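Local coordinates for capsid protein (Pseudomonas phage PP7, PDB 2QUD), which forms the icosahedral capsid from homodimers, packages the genome by binding RNA packaging signals, and represses translation of the viral replicase late in infection, at residues S5-L10 with T16-E21; T20-T25 with E32-P37; A46-N51 with Y57-K62. One frame throughout, in Å; residues are numbered along the deposited sequence. Where two conformers were deposited one is given.

Contact 1: S5-L10 with T16-E21; sequences SKTIVL and TRTLTE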
loop_
_atom_site.group_PDB
_atom_site.type_symbol
_atom_site.label_atom_id
_atom_site.label_comp_id
_atom_site.label_asym_id
_atom_site.label_seq_id
_atom_site.Cartn_x
_atom_site.Cartn_y
_atom_site.Cartn_z
ATOM N N SER A 5 -6.351 24.495 -3.927
ATOM C CA SER A 5 -6.695 23.109 -3.638
ATOM C C SER A 5 -5.415 22.325 -3.348
ATOM O O SER A 5 -4.412 22.477 -4.041
ATOM C CB SER A 5 -7.461 22.468 -4.795
ATOM O OG SER A 5 -8.775 22.999 -4.905
ATOM N N LYS A 6 -5.489 21.490 -2.325
ATOM C CA LYS A 6 -4.387 20.650 -1.877
ATOM C C LYS A 6 -4.058 19.607 -2.943
ATOM O O LYS A 6 -4.932 19.128 -3.613
ATOM C CB LYS A 6 -4.786 19.949 -0.570
ATOM C CG LYS A 6 -4.965 20.890 0.614
ATOM C CD LYS A 6 -5.105 20.076 1.856
ATOM C CE LYS A 6 -5.113 20.909 3.175
ATOM N NZ LYS A 6 -6.008 22.098 3.284
ATOM N N THR A 7 -2.780 19.284 -3.098
ATOM C CA THR A 7 -2.364 18.249 -4.030
ATOM C C THR A 7 -1.367 17.260 -3.387
ATOM O O THR A 7 -0.728 17.530 -2.386
ATOM C CB THR A 7 -1.667 18.858 -5.287
ATOM O OG1 THR A 7 -0.465 19.536 -4.875
ATOM C CG2 THR A 7 -2.585 19.825 -6.080
ATOM N N ILE A 8 -1.233 16.125 -4.055
ATOM C CA ILE A 8 -0.143 15.175 -3.849
ATOM C C ILE A 8 0.409 14.801 -5.240
ATOM O O ILE A 8 -0.352 14.593 -6.173
ATOM C CB ILE A 8 -0.564 13.962 -3.000
ATOM C CG1 ILE A 8 0.629 13.050 -2.715
ATOM C CG2 ILE A 8 -1.707 13.215 -3.600
ATOM C CD1 ILE A 8 0.374 12.020 -1.600
ATOM N N VAL A 9 1.740 14.858 -5.390
ATOM C CA VAL A 9 2.408 14.656 -6.679
ATOM C C VAL A 9 3.183 13.342 -6.660
ATOM O O VAL A 9 4.062 13.138 -5.787
ATOM C CB VAL A 9 3.354 15.824 -6.969
ATOM C CG1 VAL A 9 4.041 15.644 -8.361
ATOM C CG2 VAL A 9 2.612 17.163 -6.859
ATOM N N LEU A 10 2.843 12.450 -7.587
ATOM C CA LEU A 10 3.506 11.164 -7.766
ATOM C C LEU A 10 4.496 11.322 -8.912
ATOM O O LEU A 10 4.142 11.851 -9.968
ATOM C CB LEU A 10 2.512 10.057 -8.101
ATOM C CG LEU A 10 1.321 9.925 -7.117
ATOM C CD1 LEU A 10 0.480 8.694 -7.414
ATOM C CD2 LEU A 10 1.768 9.939 -5.669
ATOM N N THR A 16 5.411 13.188 -13.860
ATOM C CA THR A 16 4.668 13.459 -12.629
ATOM C C THR A 16 3.185 13.336 -12.910
ATOM O O THR A 16 2.726 13.598 -14.032
ATOM C CB THR A 16 4.995 14.832 -12.002
ATOM O OG1 THR A 16 4.674 15.857 -12.943
ATOM C CG2 THR A 16 6.507 14.921 -11.572
ATOM N N ARG A 17 2.457 12.875 -11.882
ATOM C CA ARG A 17 1.000 12.711 -11.879
ATOM C C ARG A 17 0.525 13.467 -10.654
ATOM O O ARG A 17 0.933 13.157 -9.532
ATOM C CB ARG A 17 0.636 11.215 -11.748
ATOM C CG ARG A 17 1.230 10.295 -12.835
ATOM C CD ARG A 17 0.582 10.497 -14.156
ATOM N NE ARG A 17 -0.805 10.026 -14.164
ATOM C CZ ARG A 17 -1.197 8.761 -14.326
ATOM N NH1 ARG A 17 -0.338 7.783 -14.504
ATOM N NH2 ARG A 17 -2.489 8.477 -14.297
ATOM N N THR A 18 -0.327 14.480 -10.859
ATOM C CA THR A 18 -0.783 15.327 -9.757
ATOM C C THR A 18 -2.217 14.952 -9.411
ATOM O O THR A 18 -3.064 14.983 -10.277
ATOM C CB THR A 18 -0.709 16.818 -10.134
ATOM O OG1 THR A 18 0.646 17.146 -10.459
ATOM C CG2 THR A 18 -1.248 17.711 -9.006
ATOM N N LEU A 19 -2.461 14.651 -8.140
ATOM C CA LEU A 19 -3.795 14.358 -7.643
ATOM C C LEU A 19 -4.243 15.486 -6.738
ATOM O O LEU A 19 -3.576 15.811 -5.756
ATOM C CB LEU A 19 -3.833 13.043 -6.891
ATOM C CG LEU A 19 -3.724 11.807 -7.784
ATOM C CD1 LEU A 19 -2.297 11.277 -7.782
ATOM C CD2 LEU A 19 -4.709 10.786 -7.289
ATOM N N THR A 20 -5.405 16.041 -7.064
ATOM C CA THR A 20 -5.968 17.237 -6.420
ATOM C C THR A 20 -7.119 16.884 -5.518
ATOM O O THR A 20 -7.988 16.106 -5.904
ATOM C CB THR A 20 -6.465 18.230 -7.510
ATOM O OG1 THR A 20 -5.353 18.559 -8.365
ATOM C CG2 THR A 20 -6.999 19.466 -6.905
ATOM N N GLU A 21 -7.103 17.472 -4.339
ATOM C CA GLU A 21 -8.177 17.226 -3.370
ATOM C C GLU A 21 -9.500 17.773 -3.916
ATOM O O GLU A 21 -9.585 18.950 -4.310
ATOM C CB GLU A 21 -7.868 17.855 -2.029
ATOM C CG GLU A 21 -8.691 17.313 -0.862
ATOM C CD GLU A 21 -8.343 18.003 0.441
ATOM O OE1 GLU A 21 -7.928 17.320 1.421
ATOM O OE2 GLU A 21 -8.544 19.228 0.504
HETATM O O HOH W 1 -8.017 21.323 -0.920
HETATM O O HOH W 2 -8.671 20.804 2.664
#
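The carboxylate of Glu-21 has the aliphatic part of Lys-6 over one face, with Lys-6 CB 4.2 Å from Glu-21 CD. Both side chains run alongside in the same direction, an arrangement reached by Glu-21 with CG anti to the backbone N (chi1 -162°) and the rest extended. At the OE2 end, one water joins the carboxylate to Lys-6 N and, in the modelled one of two lysine conformers, a second joins it to NZ; direct charge contact is absent, NZ and OE2 standing 4.7 Å apart. OE1 is held by Gln-29.

Within the N-terminal beta hairpin of strands 7-12 and 15-24, segments 7-10 and 16-21 run antiparallel, their directions 160° apart. Ile-8 pairs with Leu-19 and Leu-10 with Arg-17 through two backbone bonds each, and Glu-21 N adds another to Lys-6 O at 2.8 Å.

On the face bearing Thr-7, Val-9, Thr-18 and Thr-20, beta-branched residues suit the extended chain, and methyl meets methyl at Thr-7 CG2 to Thr-18 CG2, 3.8 Å. Ile-8, Leu-10 and Leu-19 share the other, largely buried face. Ile-8 CG2 lies beside Leu-19 CB, 3.9 Å away, and Leu-19 in its modelled conformer meets Leu-10, CD1 to CD1, at 3.8 Å. There Leu-10 packs against Ser-106 of the second subunit, while the guanidinium of Arg-17 turns away to a salt bridge with Glu-33.

Contact 2: T20-T25 with E32-P37; sequences TEIQST and EEKVGP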
loop_
_atom_site.group_PDB
_atom_site.type_symbol
_atom_site.label_atom_id
_atom_site.label_comp_id
_atom_site.label_asym_id
_atom_site.label_seq_id
_atom_site.Cartn_x
_atom_site.Cartn_y
_atom_site.Cartn_z
ATOM N N THR A 20 -5.405 16.041 -7.064
ATOM C CA THR A 20 -5.968 17.237 -6.420
ATOM C C THR A 20 -7.119 16.884 -5.518
ATOM O O THR A 20 -7.988 16.106 -5.904
ATOM C CB THR A 20 -6.465 18.230 -7.510
ATOM O OG1 THR A 20 -5.353 18.559 -8.365
ATOM C CG2 THR A 20 -6.999 19.466 -6.905
ATOM N N GLU A 21 -7.103 17.472 -4.339
ATOM C CA GLU A 21 -8.177 17.226 -3.370
ATOM C C GLU A 21 -9.500 17.773 -3.916
ATOM O O GLU A 21 -9.585 18.950 -4.310
ATOM C CB GLU A 21 -7.868 17.855 -2.029
ATOM C CG GLU A 21 -8.691 17.313 -0.862
ATOM C CD GLU A 21 -8.343 18.003 0.441
ATOM O OE1 GLU A 21 -7.928 17.320 1.421
ATOM O OE2 GLU A 21 -8.544 19.228 0.504
ATOM N N ILE A 22 -10.508 16.894 -3.970
ATOM C CA ILE A 22 -11.864 17.261 -4.374
ATOM C C ILE A 22 -12.919 17.153 -3.250
ATOM O O ILE A 22 -14.036 17.676 -3.395
ATOM C CB ILE A 22 -12.304 16.473 -5.639
ATOM C CG1 ILE A 22 -12.352 14.978 -5.412
ATOM C CG2 ILE A 22 -11.292 16.761 -6.793
ATOM C CD1 ILE A 22 -13.153 14.232 -6.464
ATOM N N GLN A 23 -12.580 16.474 -2.160
ATOM C CA GLN A 23 -13.444 16.312 -0.982
ATOM C C GLN A 23 -12.568 16.179 0.269
ATOM O O GLN A 23 -11.524 15.516 0.217
ATOM C CB GLN A 23 -14.314 15.062 -1.121
ATOM C CG GLN A 23 -15.381 14.960 -0.057
ATOM C CD GLN A 23 -16.201 13.723 -0.196
ATOM O OE1 GLN A 23 -16.068 12.778 0.591
ATOM N NE2 GLN A 23 -17.048 13.705 -1.197
ATOM N N SER A 24 -12.992 16.857 1.346
ATOM C CA SER A 24 -12.370 16.723 2.647
ATOM C C SER A 24 -13.506 16.821 3.661
ATOM O O SER A 24 -14.040 17.900 3.894
ATOM C CB SER A 24 -11.328 17.806 2.879
ATOM O OG SER A 24 -10.751 17.659 4.159
ATOM N N THR A 25 -13.908 15.696 4.220
ATOM C CA THR A 25 -15.023 15.696 5.161
ATOM C C THR A 25 -14.528 15.069 6.460
ATOM O O THR A 25 -13.378 14.632 6.553
ATOM C CB THR A 25 -16.272 14.884 4.613
ATOM O OG1 THR A 25 -15.893 13.526 4.375
ATOM C CG2 THR A 25 -16.791 15.469 3.312
ATOM N N GLU A 32 -8.298 13.500 -6.876
ATOM C CA GLU A 32 -8.476 13.008 -8.227
ATOM C C GLU A 32 -7.448 13.646 -9.159
ATOM O O GLU A 32 -7.099 14.814 -8.968
ATOM C CB GLU A 32 -9.907 13.330 -8.673
ATOM C CG GLU A 32 -10.178 13.373 -10.115
ATOM C CD GLU A 32 -11.594 13.792 -10.366
ATOM O OE1 GLU A 32 -11.821 14.972 -10.778
ATOM O OE2 GLU A 32 -12.441 12.915 -10.129
ATOM N N GLU A 33 -6.993 12.870 -10.149
ATOM C CA GLU A 33 -6.144 13.414 -11.162
ATOM C C GLU A 33 -7.006 14.167 -12.187
ATOM O O GLU A 33 -7.739 13.549 -12.944
ATOM C CB GLU A 33 -5.325 12.347 -11.865
ATOM C CG GLU A 33 -4.343 12.954 -12.814
ATOM C CD GLU A 33 -3.587 11.961 -13.622
ATOM O OE1 GLU A 33 -4.094 10.842 -13.845
ATOM O OE2 GLU A 33 -2.484 12.317 -14.065
ATOM N N LYS A 34 -6.914 15.491 -12.185
ATOM C CA LYS A 34 -7.774 16.334 -13.029
ATOM C C LYS A 34 -7.228 16.472 -14.433
ATOM O O LYS A 34 -6.799 17.555 -14.847
ATOM C CB LYS A 34 -8.006 17.691 -12.379
ATOM C CG LYS A 34 -8.750 17.577 -11.094
ATOM C CD LYS A 34 -9.101 18.977 -10.602
ATOM C CE LYS A 34 -10.016 18.954 -9.411
ATOM N NZ LYS A 34 -10.443 20.375 -9.144
ATOM N N VAL A 35 -7.248 15.346 -15.149
ATOM C CA VAL A 35 -6.780 15.233 -16.531
ATOM C C VAL A 35 -7.828 14.373 -17.256
ATOM O O VAL A 35 -8.346 13.409 -16.670
ATOM C CB VAL A 35 -5.388 14.536 -16.582
ATOM C CG1 VAL A 35 -4.880 14.374 -18.022
ATOM C CG2 VAL A 35 -4.381 15.312 -15.732
ATOM N N GLY A 36 -8.123 14.686 -18.509
ATOM C CA GLY A 36 -9.057 13.888 -19.285
ATOM C C GLY A 36 -10.516 14.001 -18.852
ATOM O O GLY A 36 -10.840 14.810 -18.015
ATOM N N PRO A 37 -11.404 13.161 -19.400
ATOM C CA PRO A 37 -12.810 13.259 -19.007
ATOM C C PRO A 37 -12.978 12.867 -17.562
ATOM O O PRO A 37 -12.120 12.183 -17.019
ATOM C CB PRO A 37 -13.523 12.252 -19.907
ATOM C CG PRO A 37 -12.462 11.376 -20.448
ATOM C CD PRO A 37 -11.160 12.093 -20.385
HETATM O O HOH W 3 -4.932 16.983 -10.650
HETATM O O HOH W 4 -10.875 20.541 -6.247
#
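Thr-20 and Glu-32 form a single antiparallel hydrogen-bonded pair, Thr-20 N to Glu-32 O and Glu-32 N to Thr-20 O both 2.8 Å, with the threonine N-H rising 45° out of the glutamate's carbonyl plane. Lys-34 lays its side chain across the neighbouring strand 15-24. After Glu-32 the chain diverges from segment 20-25 and bends through an inverse gamma turn centred on this lysine, closed by a weak Val-35 N to Glu-33 O bond. Extended beyond CG, the lysine runs antiparallel alongside the Ile-22 side chain, bringing CE to 3.6 Å from Ile-22 CG2, and crosses Thr-20 at about a right angle, CE standing 4.0 Å from Thr-20 CG2. A lysine suits this exposed place because its methylenes cover the apolar branches while its ammonium group reaches solvent: NZ donates to a water that in turn donates to Glu-21 O. A second water, 2.8 Å from Thr-20 OG1, also accepts from Lys-34 N.

A classic beta bulge sets Ile-22 and Gln-23 opposite Ile-30, and Ile-22 CD1 rests 4.0 Å from Glu-32 CB, beside the root of the acid. Glu-32 is a buried residue whose carboxylate is paired twice, OE1 with Arg-41 and OE2 with Arg-43, an RNA-binding residue. Two guanidinium partners would probably keep Glu-32 ionised despite its burial, and Glu-32 probably helps to orient Arg-43.

Contact 3: A46-N51 with Y57-K62; sequences ASLRQN and YRVNLK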
loop_
_atom_site.group_PDB
_atom_site.type_symbol
_atom_site.label_atom_id
_atom_site.label_comp_id
_atom_site.label_asym_id
_atom_site.label_seq_id
_atom_site.Cartn_x
_atom_site.Cartn_y
_atom_site.Cartn_z
ATOM N N ALA A 46 -8.533 8.733 1.206
ATOM C CA ALA A 46 -7.719 8.638 2.410
ATOM C C ALA A 46 -8.541 8.924 3.677
ATOM O O ALA A 46 -9.369 9.819 3.702
ATOM C CB ALA A 46 -6.527 9.568 2.308
ATOM N N SER A 47 -8.324 8.109 4.704
ATOM C CA SER A 47 -8.948 8.350 6.008
ATOM C C SER A 47 -7.956 8.037 7.113
ATOM O O SER A 47 -7.024 7.269 6.930
ATOM C CB SER A 47 -10.233 7.566 6.218
ATOM O OG SER A 47 -10.006 6.191 6.228
ATOM N N LEU A 48 -8.196 8.659 8.255
ATOM C CA LEU A 48 -7.373 8.503 9.430
ATOM C C LEU A 48 -8.347 8.536 10.602
ATOM O O LEU A 48 -9.014 9.555 10.808
ATOM C CB LEU A 48 -6.385 9.645 9.521
ATOM C CG LEU A 48 -5.506 9.795 10.768
ATOM C CD1 LEU A 48 -4.818 8.484 11.130
ATOM C CD2 LEU A 48 -4.499 10.947 10.508
ATOM N N ARG A 49 -8.502 7.428 11.319
ATOM C CA ARG A 49 -9.442 7.402 12.454
ATOM C C ARG A 49 -8.867 6.639 13.643
ATOM O O ARG A 49 -8.225 5.588 13.469
ATOM C CB ARG A 49 -10.796 6.809 12.019
ATOM C CG ARG A 49 -10.738 5.362 11.509
ATOM C CD ARG A 49 -12.057 4.913 10.847
ATOM N NE ARG A 49 -12.203 5.343 9.441
ATOM C CZ ARG A 49 -13.107 6.208 8.949
ATOM N NH1 ARG A 49 -14.028 6.803 9.714
ATOM N NH2 ARG A 49 -13.098 6.487 7.642
ATOM N N GLN A 50 -9.139 7.146 14.847
ATOM C CA GLN A 50 -8.713 6.502 16.049
ATOM C C GLN A 50 -9.615 5.298 16.173
ATOM O O GLN A 50 -10.808 5.351 15.833
ATOM C CB GLN A 50 -8.954 7.335 17.296
ATOM C CG GLN A 50 -8.223 8.631 17.421
ATOM C CD GLN A 50 -8.394 9.196 18.820
ATOM O OE1 GLN A 50 -9.297 9.995 19.085
ATOM N NE2 GLN A 50 -7.564 8.730 19.736
ATOM N N ASN A 51 -9.084 4.236 16.742
ATOM C CA ASN A 51 -9.956 3.148 17.201
ATOM C C ASN A 51 -10.855 3.558 18.377
ATOM O O ASN A 51 -10.706 4.620 18.987
ATOM C CB ASN A 51 -9.123 1.874 17.458
ATOM C CG ASN A 51 -8.278 1.944 18.726
ATOM O OD1 ASN A 51 -8.171 2.990 19.390
ATOM N ND2 ASN A 51 -7.691 0.800 19.092
ATOM N N TYR A 57 -4.402 4.197 15.874
ATOM C CA TYR A 57 -4.954 4.896 14.712
ATOM C C TYR A 57 -4.948 3.953 13.515
ATOM O O TYR A 57 -4.103 3.069 13.433
ATOM C CB TYR A 57 -4.103 6.118 14.364
ATOM C CG TYR A 57 -4.030 7.140 15.470
ATOM C CD1 TYR A 57 -4.914 8.206 15.513
ATOM C CD2 TYR A 57 -3.115 7.016 16.496
ATOM C CE1 TYR A 57 -4.866 9.127 16.557
ATOM C CE2 TYR A 57 -3.048 7.937 17.538
ATOM C CZ TYR A 57 -3.931 8.990 17.562
ATOM O OH TYR A 57 -3.871 9.898 18.584
ATOM N N ARG A 58 -5.911 4.151 12.621
ATOM C CA ARG A 58 -6.067 3.349 11.433
ATOM C C ARG A 58 -6.012 4.321 10.261
ATOM O O ARG A 58 -6.841 5.252 10.171
ATOM C CB ARG A 58 -7.355 2.543 11.420
ATOM C CG ARG A 58 -7.399 1.441 12.482
ATOM C CD ARG A 58 -6.497 0.259 12.129
ATOM N NE ARG A 58 -7.110 -0.621 11.131
ATOM C CZ ARG A 58 -7.901 -1.655 11.404
ATOM N NH1 ARG A 58 -8.379 -2.377 10.398
ATOM N NH2 ARG A 58 -8.242 -1.973 12.659
ATOM N N VAL A 59 -4.995 4.153 9.410
ATOM C CA VAL A 59 -4.872 4.886 8.144
ATOM C C VAL A 59 -5.360 3.997 7.025
ATOM O O VAL A 59 -4.935 2.845 6.906
ATOM C CB VAL A 59 -3.402 5.251 7.835
ATOM C CG1 VAL A 59 -3.278 5.829 6.431
ATOM C CG2 VAL A 59 -2.832 6.198 8.868
ATOM N N ASN A 60 -6.304 4.494 6.226
ATOM C CA ASN A 60 -6.737 3.784 5.044
ATOM C C ASN A 60 -6.452 4.638 3.827
ATOM O O ASN A 60 -6.776 5.822 3.829
ATOM C CB ASN A 60 -8.215 3.426 5.122
ATOM C CG ASN A 60 -8.488 2.342 6.127
ATOM O OD1 ASN A 60 -8.757 2.613 7.292
ATOM N ND2 ASN A 60 -8.370 1.093 5.696
ATOM N N LEU A 61 -5.796 4.052 2.828
ATOM C CA LEU A 61 -5.586 4.702 1.551
ATOM C C LEU A 61 -6.122 3.762 0.496
ATOM O O LEU A 61 -5.835 2.583 0.539
ATOM C CB LEU A 61 -4.105 4.907 1.289
ATOM C CG LEU A 61 -3.270 5.711 2.313
ATOM C CD1 LEU A 61 -1.747 5.783 1.921
ATOM C CD2 LEU A 61 -3.902 7.103 2.477
ATOM N N LYS A 62 -6.868 4.278 -0.478
ATOM C CA LYS A 62 -7.460 3.438 -1.562
ATOM C C LYS A 62 -7.190 4.145 -2.877
ATOM O O LYS A 62 -7.744 5.202 -3.148
ATOM C CB LYS A 62 -8.967 3.261 -1.366
ATOM C CG LYS A 62 -9.704 2.396 -2.401
ATOM C CD LYS A 62 -11.178 2.241 -1.966
ATOM C CE LYS A 62 -11.938 1.209 -2.767
ATOM N NZ LYS A 62 -13.323 1.076 -2.228
HETATM O O HOH W 5 -9.128 4.921 8.516
#
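Tyr-57 and Gln-50 extend alongside each other in the same direction near the turn of the beta hairpin made by strands 43-50 and 56-68. The side-chain amide and the phenol ring are only 21° from parallel, and the closest touch is Gln-50 CG to Tyr-57 CE1, 3.5 Å. The glutamine has its CG anti to the carbonyl carbon (chi1 -64°), and this torsion places CG beside the ring. Leu-48 CD1 touches Tyr-57 CB, and the leucine side chain lies slantwise to Val-59, CD1 3.8 Å from Val-59 CG2. Further along, the small Ala-46 admits Leu-61, whose CD2 comes to 3.6 Å from Ala-46 CB. These apolar groups suit a face that is covered by the second subunit: Leu-48, Val-59 and Leu-61 all pack on its Leu-116, and Tyr-57 on its Leu-120.

The opposite face is polar and belongs to the RNA-binding surface, with Arg-49 and Arg-58 both RNA-binding residues. They are directly paired in the backbone, Arg-58 N to Arg-49 O being 2.9 Å, but their side chains part: Arg-58 bends away at chi2 and chi3 to a salt bridge with Asp-85, which probably holds its guanidinium in place beside Thr-87, also RNA-binding. Ser-47 and Asn-60 form the next hydrogen-bonded pair, and Ser-47 OG lies 3.5 Å from Asn-60 CB.

A single water sits among these polar groups and has four partners. It accepts from Ser-47 OG and, in the modelled one of two arginine conformers, from Arg-49 NE; it donates to Arg-58 O at 2.8 Å and to Asn-60 OD1 at 2.6 Å.

How the contacts relate
All three contacts belong to one antiparallel sheet. Contacts 1 and 2 share Thr-20, Glu-21 and strand 15-24, and the Arg-17 to Glu-33 salt bridge joins them directly. Contact 3 lies further across the sheet, in the hairpin of strands 43-50 and 56-68, beyond strand 29-32. Contacts 1 and 3 are regular pairings with buried apolar residues, Ile-8, Leu-10 and Leu-19 in one, Ala-46, Val-59 and Leu-61 in the other, on faces meeting the second subunit; the other face is threonine-rich in contact 1 and carries RNA-binding arginines in contact 3. Contact 2 has a single backbone pair and mainly aliphatic touches: Ile-22 and Lys-34 are exposed, and buried Glu-32 is paired by arginines outside the segments.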